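Local structure of arginyl-tRNA synthetase, putative (Plasmodium falciparum, 5JLD) at residues Ile17-Ile22 / Ser30-Val35; Gln23-Ser28 / Glu71-Asn76; Gly43-Asn48 / Val95-Asp100; Asn49-Tyr54 / Gln90-Val95. The protein probably catalyses the ATP-dependent attachment of L-arginine to tRNA(Arg), as a class I aminoacyl-tRNA synthetase. All blocks are in the same frame, centred on the assembly; numbering follows the deposited sequence. Where two conformers were deposited one is given.

Interaction 1: residues Ile17-Ile22 / Ser30-Val35; sequences IFQNSI and SEDAIV
Residues 17-22 form part of a helix, and the extended segment 30-35 runs past it, with the CA atoms of Gln-19 and Ala-33 5.2 Å apart. Gln-19 makes both hydrogen bonds of the contact, and both go to backbone atoms of the extended segment. Its CG stands opposite the backbone N (chi1 -172°), and the chain then bends at chi2, which brings the amide round to the loop. OE1 accepts from Ala-33 N at 2.7 Å in a nearly straight bond (171°), with the donor tilted from the carbonyl plane. NE2 donates to Glu-31 O at 3.0 Å, and this oxygen lies close to the amide plane of Gln-19. The two bonds together fix the rotation of the amide. One side chain thus grips two peptide groups on either side of Asp-32. NE2 also has a weak hydrogen bond to Gln-23 OE1, one turn further along the helix.

Apolar contacts flank the amide. Ala-33 CB points at the helix and meets CD1 of Ile-22 at 4.0 Å and CB of Phe-18 at 4.2 Å. Val-35 CG2 comes obliquely to the Phe-18 ring, 4.5 Å from CD2. Ile-22 CG2 lies 4.3 Å from CG of Glu-31, whose carboxylate turns to Asn-49.

The contact packs a connecting loop onto its own preceding helix in the N-terminal domain of the synthetase. Phe-18 continues inward to Cys-47 on strand 45-47 and to Ile-93 and Val-95 on strand 93-97. Asn-49 of helix 49-57 holds the loop through Glu-31, Asp-32 and Ile-34.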
loop_
_atom_site.group_PDB
_atom_site.type_symbol
_atom_site.label_atom_id
_atom_site.label_comp_id
_atom_site.label_asym_id
_atom_site.label_seq_id
_atom_site.Cartn_x
_atom_site.Cartn_y
_atom_site.Cartn_z
ATOM N N ILE A 17 -17.346 -20.039 10.277
ATOM C CA ILE A 17 -17.822 -21.433 10.340
ATOM C C ILE A 17 -17.068 -22.276 11.414
ATOM O O ILE A 17 -17.683 -22.961 12.278
ATOM C CB ILE A 17 -17.722 -22.084 8.943
ATOM C CG1 ILE A 17 -18.764 -21.445 8.011
ATOM C CG2 ILE A 17 -17.851 -23.646 9.010
ATOM C CD1 ILE A 17 -18.573 -21.778 6.561
ATOM N N PHE A 18 -15.744 -22.169 11.415
ATOM C CA PHE A 18 -14.960 -22.900 12.412
ATOM C C PHE A 18 -15.186 -22.398 13.840
ATOM O O PHE A 18 -15.274 -23.199 14.778
ATOM C CB PHE A 18 -13.472 -22.847 12.072
ATOM C CG PHE A 18 -13.063 -23.871 11.063
ATOM C CD1 PHE A 18 -12.660 -25.140 11.471
ATOM C CD2 PHE A 18 -13.114 -23.584 9.700
ATOM C CE1 PHE A 18 -12.293 -26.097 10.535
ATOM C CE2 PHE A 18 -12.754 -24.542 8.757
ATOM C CZ PHE A 18 -12.338 -25.798 9.176
ATOM N N GLN A 19 -15.278 -21.077 13.999
ATOM C CA GLN A 19 -15.550 -20.463 15.300
ATOM C C GLN A 19 -16.843 -21.010 15.893
ATOM O O GLN A 19 -16.899 -21.378 17.080
ATOM C CB GLN A 19 -15.634 -18.925 15.175
ATOM C CG GLN A 19 -15.724 -18.195 16.515
ATOM C CD GLN A 19 -14.489 -18.394 17.367
ATOM O OE1 GLN A 19 -13.396 -17.951 17.010
ATOM N NE2 GLN A 19 -14.650 -19.080 18.496
ATOM N N ASN A 20 -17.882 -21.080 15.066
ATOM C CA ASN A 20 -19.156 -21.596 15.566
ATOM C C ASN A 20 -19.013 -23.073 15.934
ATOM O O ASN A 20 -19.521 -23.502 16.984
ATOM C CB ASN A 20 -20.286 -21.409 14.547
ATOM C CG ASN A 20 -20.584 -19.920 14.248
ATOM O OD1 ASN A 20 -20.089 -19.022 14.934
ATOM N ND2 ASN A 20 -21.405 -19.673 13.231
ATOM N N SER A 21 -18.314 -23.855 15.099
ATOM C CA SER A 21 -18.159 -25.276 15.478
ATOM C C SER A 21 -17.384 -25.469 16.791
ATOM O O SER A 21 -17.744 -26.301 17.616
ATOM C CB SER A 21 -17.469 -26.074 14.389
ATOM O OG SER A 21 -17.418 -27.430 14.776
ATOM N N ILE A 22 -16.329 -24.689 16.973
ATOM C CA ILE A 22 -15.519 -24.727 18.181
ATOM C C ILE A 22 -16.360 -24.373 19.395
ATOM O O ILE A 22 -16.330 -25.082 20.406
ATOM C CB ILE A 22 -14.312 -23.752 18.087
ATOM C CG1 ILE A 22 -13.228 -24.318 17.158
ATOM C CG2 ILE A 22 -13.729 -23.491 19.468
ATOM C CD1 ILE A 22 -12.184 -23.276 16.746
ATOM N N SER A 30 -12.607 -20.052 25.531
ATOM C CA SER A 30 -12.222 -18.827 24.841
ATOM C C SER A 30 -11.104 -19.197 23.891
ATOM O O SER A 30 -9.960 -19.401 24.298
ATOM C CB SER A 30 -11.788 -17.719 25.814
ATOM N N GLU A 31 -11.458 -19.293 22.618
ATOM C CA GLU A 31 -10.561 -19.820 21.601
ATOM C C GLU A 31 -10.940 -19.199 20.259
ATOM O O GLU A 31 -11.919 -19.601 19.631
ATOM C CB GLU A 31 -10.643 -21.360 21.557
ATOM C CG GLU A 31 -9.832 -22.035 20.439
ATOM C CD GLU A 31 -8.340 -22.079 20.727
ATOM O OE1 GLU A 31 -7.957 -22.089 21.916
ATOM O OE2 GLU A 31 -7.544 -22.074 19.763
ATOM N N ASP A 32 -10.179 -18.199 19.835
ATOM C CA ASP A 32 -10.469 -17.516 18.586
ATOM C C ASP A 32 -9.941 -18.344 17.424
ATOM O O ASP A 32 -8.755 -18.677 17.374
ATOM C CB ASP A 32 -9.860 -16.114 18.577
ATOM C CG ASP A 32 -10.403 -15.253 17.452
ATOM O OD1 ASP A 32 -9.818 -15.263 16.348
ATOM O OD2 ASP A 32 -11.418 -14.560 17.674
ATOM N N ALA A 33 -10.836 -18.695 16.506
ATOM C CA ALA A 33 -10.470 -19.524 15.366
ATOM C C ALA A 33 -9.510 -18.771 14.465
ATOM O O ALA A 33 -9.706 -17.592 14.183
ATOM C CB ALA A 33 -11.702 -19.947 14.585
ATOM N N ILE A 34 -8.462 -19.454 14.029
ATOM C CA ILE A 34 -7.558 -18.871 13.057
ATOM C C ILE A 34 -7.549 -19.733 11.801
ATOM O O ILE A 34 -7.453 -20.960 11.862
ATOM C CB ILE A 34 -6.133 -18.709 13.611
ATOM C CG1 ILE A 34 -6.144 -17.751 14.807
ATOM C CG2 ILE A 34 -5.213 -18.178 12.528
ATOM C CD1 ILE A 34 -4.764 -17.447 15.376
ATOM N N VAL A 35 -7.669 -19.063 10.667
ATOM C CA VAL A 35 -7.769 -19.708 9.381
ATOM C C VAL A 35 -6.631 -19.247 8.479
ATOM O O VAL A 35 -6.349 -18.051 8.367
ATOM C CB VAL A 35 -9.150 -19.416 8.746
ATOM C CG1 VAL A 35 -9.160 -19.725 7.242
ATOM C CG2 VAL A 35 -10.206 -20.213 9.482
#

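Interaction 2: residues Gln23-Ser28 / Glu71-Asn76; sequences QKCFPS and EFIISN
Cys-25 lies against the Phe-72 ring in a sulfur-aromatic contact, where the last turn of helix 10-25 meets the end of helix 66-75 in the N-terminal domain. The sulfur sits over one face of the ring, 3.8 Å from SG to the ring centroid and 24° off the normal. It is displaced toward the rim, near CD2. Cys-25 CB also meets this part of the ring, with CE2 of Phe-72 3.5 Å away.

Phe-26 completes an aromatic pair. The edge of Phe-72 points to the face of Phe-26 in an offset edge-to-face arrangement, with the planes at 73°. The centroids are 5.8 Å apart. The touching atoms are CZ of Phe-26 and CD2 of Phe-72. Phe-72 therefore uses a face for the sulfur and an edge for its aromatic partner. Its CG is trans to N (chi1 -170°), and this sends the ring across to the other helix.

Asn-76 closes the polar side. Its amide lies between Lys-24 and Cys-25 and is held at both ends. The Lys-24 chain is extended beyond CG, and NZ donates to OD1 of Asn-76 at 3.1 Å, from above the carbonyl plane and not along a lone pair. Deeper in, SG of Cys-25 touches Ile-73 CG1 at 4.2 Å. Tyr-63 packs on both phenylalanines, and Ile-53 of helix 49-57 touches Phe-26. The sulfur is also a hydrogen-bond acceptor: Asn-76 ND2 points at SG of Cys-25 at 3.3 Å, almost straight and in the plane of the amide.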
loop_
_atom_site.group_PDB
_atom_site.type_symbol
_atom_site.label_atom_id
_atom_site.label_comp_id
_atom_site.label_asym_id
_atom_site.label_seq_id
_atom_site.Cartn_x
_atom_site.Cartn_y
_atom_site.Cartn_z
ATOM N N GLN A 23 -17.118 -23.283 19.285
ATOM C CA GLN A 23 -18.009 -22.863 20.367
ATOM C C GLN A 23 -19.018 -23.942 20.729
ATOM O O GLN A 23 -19.286 -24.186 21.905
ATOM C CB GLN A 23 -18.752 -21.583 19.990
ATOM C CG GLN A 23 -18.813 -20.599 21.123
ATOM C CD GLN A 23 -17.425 -20.208 21.588
ATOM O OE1 GLN A 23 -16.545 -19.925 20.773
ATOM N NE2 GLN A 23 -17.214 -20.214 22.897
ATOM N N LYS A 24 -19.579 -24.585 19.713
ATOM C CA LYS A 24 -20.545 -25.660 19.931
ATOM C C LYS A 24 -19.885 -26.868 20.621
ATOM O O LYS A 24 -20.464 -27.489 21.527
ATOM C CB LYS A 24 -21.161 -26.065 18.592
ATOM C CG LYS A 24 -22.385 -26.969 18.677
ATOM C CD LYS A 24 -22.954 -27.246 17.285
ATOM C CE LYS A 24 -23.888 -28.454 17.282
ATOM N NZ LYS A 24 -24.151 -28.956 15.894
ATOM N N CYS A 25 -18.666 -27.192 20.189
ATOM C CA CYS A 25 -17.900 -28.296 20.764
ATOM C C CYS A 25 -17.536 -28.042 22.216
ATOM O O CYS A 25 -17.648 -28.925 23.059
ATOM C CB CYS A 25 -16.610 -28.531 19.977
ATOM S SG CYS A 25 -16.840 -29.281 18.384
ATOM N N PHE A 26 -17.074 -26.827 22.488
ATOM C CA PHE A 26 -16.609 -26.485 23.817
ATOM C C PHE A 26 -17.230 -25.159 24.277
ATOM O O PHE A 26 -16.573 -24.125 24.245
ATOM C CB PHE A 26 -15.081 -26.425 23.818
ATOM C CG PHE A 26 -14.428 -27.634 23.176
ATOM C CD1 PHE A 26 -14.405 -28.860 23.835
ATOM C CD2 PHE A 26 -13.841 -27.544 21.918
ATOM C CE1 PHE A 26 -13.807 -29.981 23.257
ATOM C CE2 PHE A 26 -13.243 -28.656 21.329
ATOM C CZ PHE A 26 -13.228 -29.879 22.000
ATOM N N PRO A 27 -18.506 -25.201 24.706
ATOM C CA PRO A 27 -19.322 -24.005 24.991
ATOM C C PRO A 27 -18.646 -22.957 25.868
ATOM O O PRO A 27 -18.762 -21.761 25.579
ATOM C CB PRO A 27 -20.549 -24.584 25.698
ATOM C CG PRO A 27 -20.679 -25.972 25.137
ATOM C CD PRO A 27 -19.274 -26.453 24.878
ATOM N N SER A 28 -17.937 -23.390 26.905
ATOM C CA SER A 28 -17.300 -22.457 27.826
ATOM C C SER A 28 -15.800 -22.371 27.555
ATOM O O SER A 28 -14.982 -22.554 28.457
ATOM C CB SER A 28 -17.574 -22.882 29.272
ATOM O OG SER A 28 -16.872 -22.079 30.204
ATOM N N GLU A 71 -11.590 -34.060 14.754
ATOM C CA GLU A 71 -12.722 -34.840 14.259
ATOM C C GLU A 71 -14.053 -34.416 14.907
ATOM O O GLU A 71 -15.090 -34.359 14.250
ATOM C CB GLU A 71 -12.463 -36.333 14.498
ATOM C CG GLU A 71 -12.733 -37.181 13.291
ATOM C CD GLU A 71 -11.792 -36.887 12.144
ATOM O OE1 GLU A 71 -10.570 -37.005 12.342
ATOM O OE2 GLU A 71 -12.272 -36.566 11.037
ATOM N N PHE A 72 -14.027 -34.129 16.203
ATOM C CA PHE A 72 -15.207 -33.557 16.857
ATOM C C PHE A 72 -15.607 -32.208 16.182
ATOM O O PHE A 72 -16.784 -31.995 15.776
ATOM C CB PHE A 72 -14.914 -33.395 18.355
ATOM C CG PHE A 72 -16.113 -33.051 19.192
ATOM C CD1 PHE A 72 -17.343 -33.645 18.956
ATOM C CD2 PHE A 72 -15.993 -32.150 20.244
ATOM C CE1 PHE A 72 -18.441 -33.331 19.746
ATOM C CE2 PHE A 72 -17.081 -31.827 21.033
ATOM C CZ PHE A 72 -18.310 -32.414 20.785
ATOM N N ILE A 73 -14.615 -31.335 16.004
ATOM C CA ILE A 73 -14.860 -30.057 15.316
ATOM C C ILE A 73 -15.484 -30.257 13.919
ATOM O O ILE A 73 -16.459 -29.610 13.560
ATOM C CB ILE A 73 -13.565 -29.242 15.166
ATOM C CG1 ILE A 73 -13.063 -28.786 16.544
ATOM C CG2 ILE A 73 -13.789 -28.054 14.216
ATOM C CD1 ILE A 73 -11.787 -27.994 16.495
ATOM N N ILE A 74 -14.907 -31.159 13.140
ATOM C CA ILE A 74 -15.431 -31.491 11.820
ATOM C C ILE A 74 -16.876 -32.008 11.896
ATOM O O ILE A 74 -17.729 -31.594 11.105
ATOM C CB ILE A 74 -14.526 -32.539 11.130
ATOM C CG1 ILE A 74 -13.192 -31.883 10.726
ATOM C CG2 ILE A 74 -15.236 -33.186 9.928
ATOM C CD1 ILE A 74 -12.236 -32.799 9.989
ATOM N N SER A 75 -17.147 -32.888 12.862
ATOM C CA SER A 75 -18.483 -33.448 13.048
ATOM C C SER A 75 -19.488 -32.341 13.360
ATOM O O SER A 75 -20.683 -32.495 13.094
ATOM C CB SER A 75 -18.509 -34.492 14.172
ATOM O OG SER A 75 -18.549 -33.860 15.451
ATOM N N ASN A 76 -19.025 -31.228 13.920
ATOM C CA ASN A 76 -19.988 -30.146 14.139
ATOM C C ASN A 76 -19.999 -29.055 13.052
ATOM O O ASN A 76 -20.561 -27.966 13.244
ATOM C CB ASN A 76 -19.773 -29.534 15.521
ATOM C CG ASN A 76 -20.529 -30.298 16.611
ATOM O OD1 ASN A 76 -21.685 -30.692 16.426
ATOM N ND2 ASN A 76 -19.868 -30.541 17.734
#

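Interaction 3: residues Gly43-Asn48 / Val95-Asp100; sequences GHYQCN and VKLSKD
His-44 and Tyr-45 both face Val-95, and their backbone N atoms both bond to Val-95 O, which makes a classic beta bulge in the antiparallel pairing of strands 45-47 and 93-97. Val-95 O accepts two hydrogen bonds, from His-44 N at 2.8 Å and from Tyr-45 N at 3.0 Å. The two donors reach it from opposite faces of the carbonyl plane. Val-95 N returns a bond to Tyr-45 O, which makes Tyr-45 and Val-95 a hydrogen-bonded pair.

A side-chain bond extends the pairing past the bulge. Leu-97 N donates to ND1 of His-44 at 2.9 Å, with Leu-97 N 35° out of the ring plane. This shows that ND1 acts as an acceptor here. The ring nitrogen takes a backbone N-H, much as a carbonyl of the partner strand might.

Lys-96 CB sits over one face of the His-44 ring in a CH-pi contact, 4.0 Å from the ring centroid. Leu-97 CB is at the edge of the same ring, near its plane.

Among the apolar contacts, Val-95 CG2 stands between its own backbone N and carbonyl carbon, and from there it touches CB of Tyr-45 at 3.7 Å. Further out, CE1 of Tyr-45 meets CD1 of Leu-97 at 4.3 Å.

Both strands are inner members of a four-stranded antiparallel sheet, flanked by strands 35-37 and 82-86. Tyr-45 packs on helix 10-25, and its OH is hydrogen-bonded to Asp-524. Leu-517 of helix 510-520 touches His-44 and Leu-97, so this end of the sheet also meets the C-terminal helices.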
loop_
_atom_site.group_PDB
_atom_site.type_symbol
_atom_site.label_atom_id
_atom_site.label_comp_id
_atom_site.label_asym_id
_atom_site.label_seq_id
_atom_site.Cartn_x
_atom_site.Cartn_y
_atom_site.Cartn_z
ATOM N N GLY A 43 -5.386 -28.991 0.042
ATOM C CA GLY A 43 -6.614 -28.278 0.330
ATOM C C GLY A 43 -6.599 -26.835 -0.126
ATOM O O GLY A 43 -5.677 -26.408 -0.821
ATOM N N HIS A 44 -7.629 -26.092 0.273
ATOM C CA HIS A 44 -7.728 -24.673 -0.037
ATOM C C HIS A 44 -7.475 -23.839 1.220
ATOM O O HIS A 44 -6.582 -22.979 1.248
ATOM C CB HIS A 44 -9.097 -24.352 -0.643
ATOM C CG HIS A 44 -9.356 -25.039 -1.947
ATOM N ND1 HIS A 44 -10.601 -25.086 -2.538
ATOM C CD2 HIS A 44 -8.519 -25.704 -2.789
ATOM C CE1 HIS A 44 -10.524 -25.740 -3.679
ATOM N NE2 HIS A 44 -9.269 -26.122 -3.857
ATOM N N TYR A 45 -8.262 -24.094 2.257
ATOM C CA TYR A 45 -8.063 -23.401 3.526
ATOM C C TYR A 45 -7.819 -24.428 4.621
ATOM O O TYR A 45 -8.014 -25.628 4.422
ATOM C CB TYR A 45 -9.273 -22.516 3.875
ATOM C CG TYR A 45 -9.380 -21.250 3.050
ATOM C CD1 TYR A 45 -9.901 -21.291 1.771
ATOM C CD2 TYR A 45 -8.969 -20.013 3.559
ATOM C CE1 TYR A 45 -10.002 -20.156 0.997
ATOM C CE2 TYR A 45 -9.080 -18.847 2.793
ATOM C CZ TYR A 45 -9.600 -18.940 1.508
ATOM O OH TYR A 45 -9.730 -17.836 0.713
ATOM N N GLN A 46 -7.427 -23.939 5.787
ATOM C CA GLN A 46 -6.986 -24.776 6.877
ATOM C C GLN A 46 -7.167 -24.081 8.224
ATOM O O GLN A 46 -7.008 -22.864 8.323
ATOM C CB GLN A 46 -5.529 -25.132 6.665
ATOM C CG GLN A 46 -4.796 -25.638 7.877
ATOM C CD GLN A 46 -3.437 -26.143 7.486
ATOM O OE1 GLN A 46 -3.217 -26.491 6.320
ATOM N NE2 GLN A 46 -2.500 -26.151 8.436
ATOM N N CYS A 47 -7.506 -24.850 9.252
ATOM C CA CYS A 47 -7.671 -24.320 10.595
ATOM C C CYS A 47 -6.935 -25.212 11.577
ATOM O O CYS A 47 -7.078 -26.436 11.550
ATOM C CB CYS A 47 -9.149 -24.212 10.966
ATOM S SG CYS A 47 -9.422 -23.864 12.727
ATOM N N ASN A 48 -6.144 -24.592 12.447
ATOM C CA ASN A 48 -5.211 -25.319 13.290
ATOM C C ASN A 48 -5.601 -25.377 14.762
ATOM O O ASN A 48 -4.853 -25.934 15.583
ATOM C CB ASN A 48 -3.810 -24.706 13.150
ATOM C CG ASN A 48 -3.062 -25.247 11.942
ATOM O OD1 ASN A 48 -3.519 -25.127 10.810
ATOM N ND2 ASN A 48 -1.920 -25.867 12.185
ATOM N N VAL A 95 -9.920 -27.756 4.230
ATOM C CA VAL A 95 -11.153 -27.743 3.459
ATOM C C VAL A 95 -10.871 -27.328 2.025
ATOM O O VAL A 95 -9.903 -26.587 1.739
ATOM C CB VAL A 95 -12.211 -26.785 4.053
ATOM C CG1 VAL A 95 -12.647 -27.247 5.424
ATOM C CG2 VAL A 95 -11.676 -25.333 4.097
ATOM N N LYS A 96 -11.726 -27.834 1.140
ATOM C CA LYS A 96 -11.759 -27.453 -0.263
ATOM C C LYS A 96 -13.120 -26.868 -0.555
ATOM O O LYS A 96 -14.143 -27.437 -0.163
ATOM C CB LYS A 96 -11.516 -28.644 -1.195
ATOM C CG LYS A 96 -10.100 -29.177 -1.228
ATOM C CD LYS A 96 -9.973 -30.283 -2.282
ATOM C CE LYS A 96 -8.594 -30.923 -2.265
ATOM N NZ LYS A 96 -8.515 -32.127 -3.140
ATOM N N LEU A 97 -13.139 -25.734 -1.249
ATOM C CA LEU A 97 -14.394 -25.157 -1.681
ATOM C C LEU A 97 -14.956 -25.985 -2.826
ATOM O O LEU A 97 -14.212 -26.438 -3.690
ATOM C CB LEU A 97 -14.190 -23.704 -2.108
ATOM C CG LEU A 97 -13.580 -22.863 -0.995
ATOM C CD1 LEU A 97 -13.184 -21.515 -1.529
ATOM C CD2 LEU A 97 -14.609 -22.728 0.117
ATOM N N SER A 98 -16.267 -26.176 -2.832
ATOM C CA SER A 98 -16.920 -26.887 -3.926
ATOM C C SER A 98 -16.856 -26.115 -5.243
ATOM O O SER A 98 -16.708 -24.888 -5.276
ATOM C CB SER A 98 -18.382 -27.161 -3.583
ATOM O OG SER A 98 -19.105 -25.936 -3.591
ATOM N N LYS A 99 -16.957 -26.871 -6.324
ATOM C CA LYS A 99 -17.048 -26.364 -7.681
ATOM C C LYS A 99 -18.234 -25.391 -7.819
ATOM O O LYS A 99 -18.138 -24.334 -8.465
ATOM C CB LYS A 99 -17.173 -27.572 -8.636
ATOM C CG LYS A 99 -17.690 -27.301 -10.034
ATOM C CD LYS A 99 -17.893 -28.626 -10.788
ATOM C CE LYS A 99 -18.290 -28.385 -12.237
ATOM N NZ LYS A 99 -19.601 -27.683 -12.356
ATOM N N ASP A 100 -19.350 -25.729 -7.180
ATOM C CA ASP A 100 -20.543 -24.902 -7.308
ATOM C C ASP A 100 -20.418 -23.594 -6.532
ATOM O O ASP A 100 -20.819 -22.538 -7.032
ATOM C CB ASP A 100 -21.794 -25.652 -6.857
ATOM C CG ASP A 100 -23.061 -24.846 -7.101
ATOM O OD1 ASP A 100 -23.484 -24.735 -8.274
ATOM O OD2 ASP A 100 -23.623 -24.309 -6.123
#

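Interaction 4: residues Asn49-Tyr54 / Gln90-Val95; sequences NAINIY and QGFITV
Ile-51 has CG1 beside the backbone N (chi1 -64°), with CD1 extended beyond it (chi2 173°), and this reach carries the branch from the helix onto the turn at Gln-90 to Phe-92. In the N-terminal domain, Ala-50 and Ile-51 of helix 49-57 pack here on the turn leading into strand 93-97. CG1 of Ile-51 lies 3.2 Å from Gln-90 O, a close approach. CD1 goes on to the Phe-92 ring and meets it at the edge, 4.2 Å from CD2.

Gly-91 lies where the two segments come nearest, with its CA 5.6 Å from that of Ile-51. Its positive phi (112°) is readily adopted by glycine. With no side chain, the bare CA lets the turn lie close to Ile-51. Ser-88 OG is hydrogen-bonded to Gly-91 N and to Phe-92 O, so the turn is braced from within.

No direct hydrogen bond joins the two segments. Ala-50 CB rests 3.3 Å from Gly-91 O. A water bridges the backbones beside it: it accepts from Ala-50 N at 2.8 Å and donates to Gly-91 O at 3.1 Å.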
loop_
_atom_site.group_PDB
_atom_site.type_symbol
_atom_site.label_atom_id
_atom_site.label_comp_id
_atom_site.label_asym_id
_atom_site.label_seq_id
_atom_site.Cartn_x
_atom_site.Cartn_y
_atom_site.Cartn_z
ATOM N N ASN A 49 -6.791 -24.870 15.088
ATOM C CA ASN A 49 -7.159 -24.639 16.491
ATOM C C ASN A 49 -7.262 -25.890 17.340
ATOM O O ASN A 49 -7.073 -25.823 18.561
ATOM C CB ASN A 49 -8.469 -23.858 16.575
ATOM C CG ASN A 49 -8.282 -22.392 16.240
ATOM O OD1 ASN A 49 -8.257 -22.020 15.070
ATOM N ND2 ASN A 49 -8.119 -21.557 17.261
ATOM N N ALA A 50 -7.515 -27.035 16.713
ATOM C CA ALA A 50 -7.582 -28.285 17.460
ATOM C C ALA A 50 -6.264 -28.558 18.173
ATOM O O ALA A 50 -6.245 -29.134 19.255
ATOM C CB ALA A 50 -7.936 -29.460 16.540
ATOM N N ILE A 51 -5.160 -28.139 17.564
ATOM C CA ILE A 51 -3.843 -28.429 18.124
ATOM C C ILE A 51 -3.664 -27.640 19.426
ATOM O O ILE A 51 -3.286 -28.195 20.461
ATOM C CB ILE A 51 -2.738 -28.120 17.101
ATOM C CG1 ILE A 51 -2.907 -29.065 15.902
ATOM C CG2 ILE A 51 -1.343 -28.277 17.728
ATOM C CD1 ILE A 51 -2.002 -28.777 14.723
ATOM N N ASN A 52 -4.019 -26.368 19.393
ATOM C CA ASN A 52 -3.953 -25.547 20.601
ATOM C C ASN A 52 -4.961 -25.967 21.678
ATOM O O ASN A 52 -4.651 -25.945 22.875
ATOM C CB ASN A 52 -4.132 -24.080 20.231
ATOM C CG ASN A 52 -2.861 -23.486 19.640
ATOM O OD1 ASN A 52 -1.851 -24.187 19.483
ATOM N ND2 ASN A 52 -2.902 -22.201 19.300
ATOM N N ILE A 53 -6.153 -26.386 21.260
ATOM C CA ILE A 53 -7.140 -26.856 22.224
ATOM C C ILE A 53 -6.637 -28.126 22.894
ATOM O O ILE A 53 -6.836 -28.318 24.091
ATOM C CB ILE A 53 -8.509 -27.101 21.566
ATOM C CG1 ILE A 53 -9.086 -25.776 21.062
ATOM C CG2 ILE A 53 -9.476 -27.721 22.562
ATOM C CD1 ILE A 53 -10.360 -25.909 20.263
ATOM N N TYR A 54 -5.974 -28.990 22.124
ATOM C CA TYR A 54 -5.432 -30.234 22.673
ATOM C C TYR A 54 -4.288 -29.939 23.625
ATOM O O TYR A 54 -4.164 -30.572 24.661
ATOM C CB TYR A 54 -4.951 -31.181 21.564
ATOM C CG TYR A 54 -4.366 -32.485 22.082
ATOM C CD1 TYR A 54 -5.164 -33.423 22.715
ATOM C CD2 TYR A 54 -3.017 -32.776 21.929
ATOM C CE1 TYR A 54 -4.637 -34.613 23.189
ATOM C CE2 TYR A 54 -2.480 -33.966 22.396
ATOM C CZ TYR A 54 -3.292 -34.876 23.028
ATOM O OH TYR A 54 -2.767 -36.061 23.491
ATOM N N GLN A 90 -1.638 -34.441 12.829
ATOM C CA GLN A 90 -1.233 -33.344 13.700
ATOM C C GLN A 90 -2.466 -32.703 14.311
ATOM O O GLN A 90 -2.426 -32.157 15.413
ATOM C CB GLN A 90 -0.410 -32.297 12.932
ATOM C CG GLN A 90 0.874 -32.851 12.302
ATOM C CD GLN A 90 0.714 -33.165 10.820
ATOM O OE1 GLN A 90 -0.385 -33.493 10.352
ATOM N NE2 GLN A 90 1.811 -33.057 10.073
ATOM N N GLY A 91 -3.570 -32.756 13.580
ATOM C CA GLY A 91 -4.822 -32.271 14.117
ATOM C C GLY A 91 -5.350 -31.027 13.453
ATOM O O GLY A 91 -6.443 -30.569 13.789
ATOM N N PHE A 92 -4.604 -30.447 12.521
ATOM C CA PHE A 92 -5.215 -29.353 11.771
ATOM C C PHE A 92 -6.257 -29.913 10.788
ATOM O O PHE A 92 -6.312 -31.126 10.525
ATOM C CB PHE A 92 -4.175 -28.498 11.049
ATOM C CG PHE A 92 -3.234 -29.268 10.170
ATOM C CD1 PHE A 92 -3.630 -29.696 8.912
ATOM C CD2 PHE A 92 -1.937 -29.528 10.592
ATOM C CE1 PHE A 92 -2.745 -30.382 8.092
ATOM C CE2 PHE A 92 -1.042 -30.206 9.782
ATOM C CZ PHE A 92 -1.447 -30.635 8.526
ATOM N N ILE A 93 -7.093 -29.020 10.281
ATOM C CA ILE A 93 -8.224 -29.371 9.433
ATOM C C ILE A 93 -8.151 -28.617 8.116
ATOM O O ILE A 93 -7.971 -27.412 8.104
ATOM C CB ILE A 93 -9.568 -29.037 10.137
ATOM C CG1 ILE A 93 -9.751 -29.874 11.410
ATOM C CG2 ILE A 93 -10.737 -29.200 9.196
ATOM C CD1 ILE A 93 -10.821 -29.316 12.354
ATOM N N THR A 94 -8.283 -29.316 7.005
ATOM C CA THR A 94 -8.251 -28.669 5.700
ATOM C C THR A 94 -9.601 -28.771 5.020
ATOM O O THR A 94 -10.344 -29.744 5.212
ATOM C CB THR A 94 -7.176 -29.283 4.767
ATOM O OG1 THR A 94 -7.430 -30.679 4.604
ATOM C CG2 THR A 94 -5.759 -29.077 5.337
ATOM N N VAL A 95 -9.920 -27.756 4.230
ATOM C CA VAL A 95 -11.153 -27.743 3.459
ATOM C C VAL A 95 -10.871 -27.328 2.025
ATOM O O VAL A 95 -9.903 -26.587 1.739
ATOM C CB VAL A 95 -12.211 -26.785 4.053
ATOM C CG1 VAL A 95 -12.647 -27.247 5.424
ATOM C CG2 VAL A 95 -11.676 -25.333 4.097
HETATM O O HOH W 1 -7.777 -27.767 13.974
#

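Overall arrangement
From the N terminus, helix 10-25 comes first. Interaction 1 closes the short loop that follows it and ends before interaction 3 opens. Interaction 2 starts at the end of the same helix and reaches helix 66-75, so it crosses interaction 1. Interaction 3 pairs strand 45-47 with strand 93-97 and closes a longer loop. Interaction 4 is nested inside that loop and shares Val-95 with interaction 3. Interaction 2 crosses both 3 and 4. Ile-73 joins interactions 1, 2 and 4, touching Phe-18, Ile-22, Ala-50 and Ile-93. Asn-49 links interaction 4 back to the loop of interaction 1. Together they tie three helices to the antiparallel sheet.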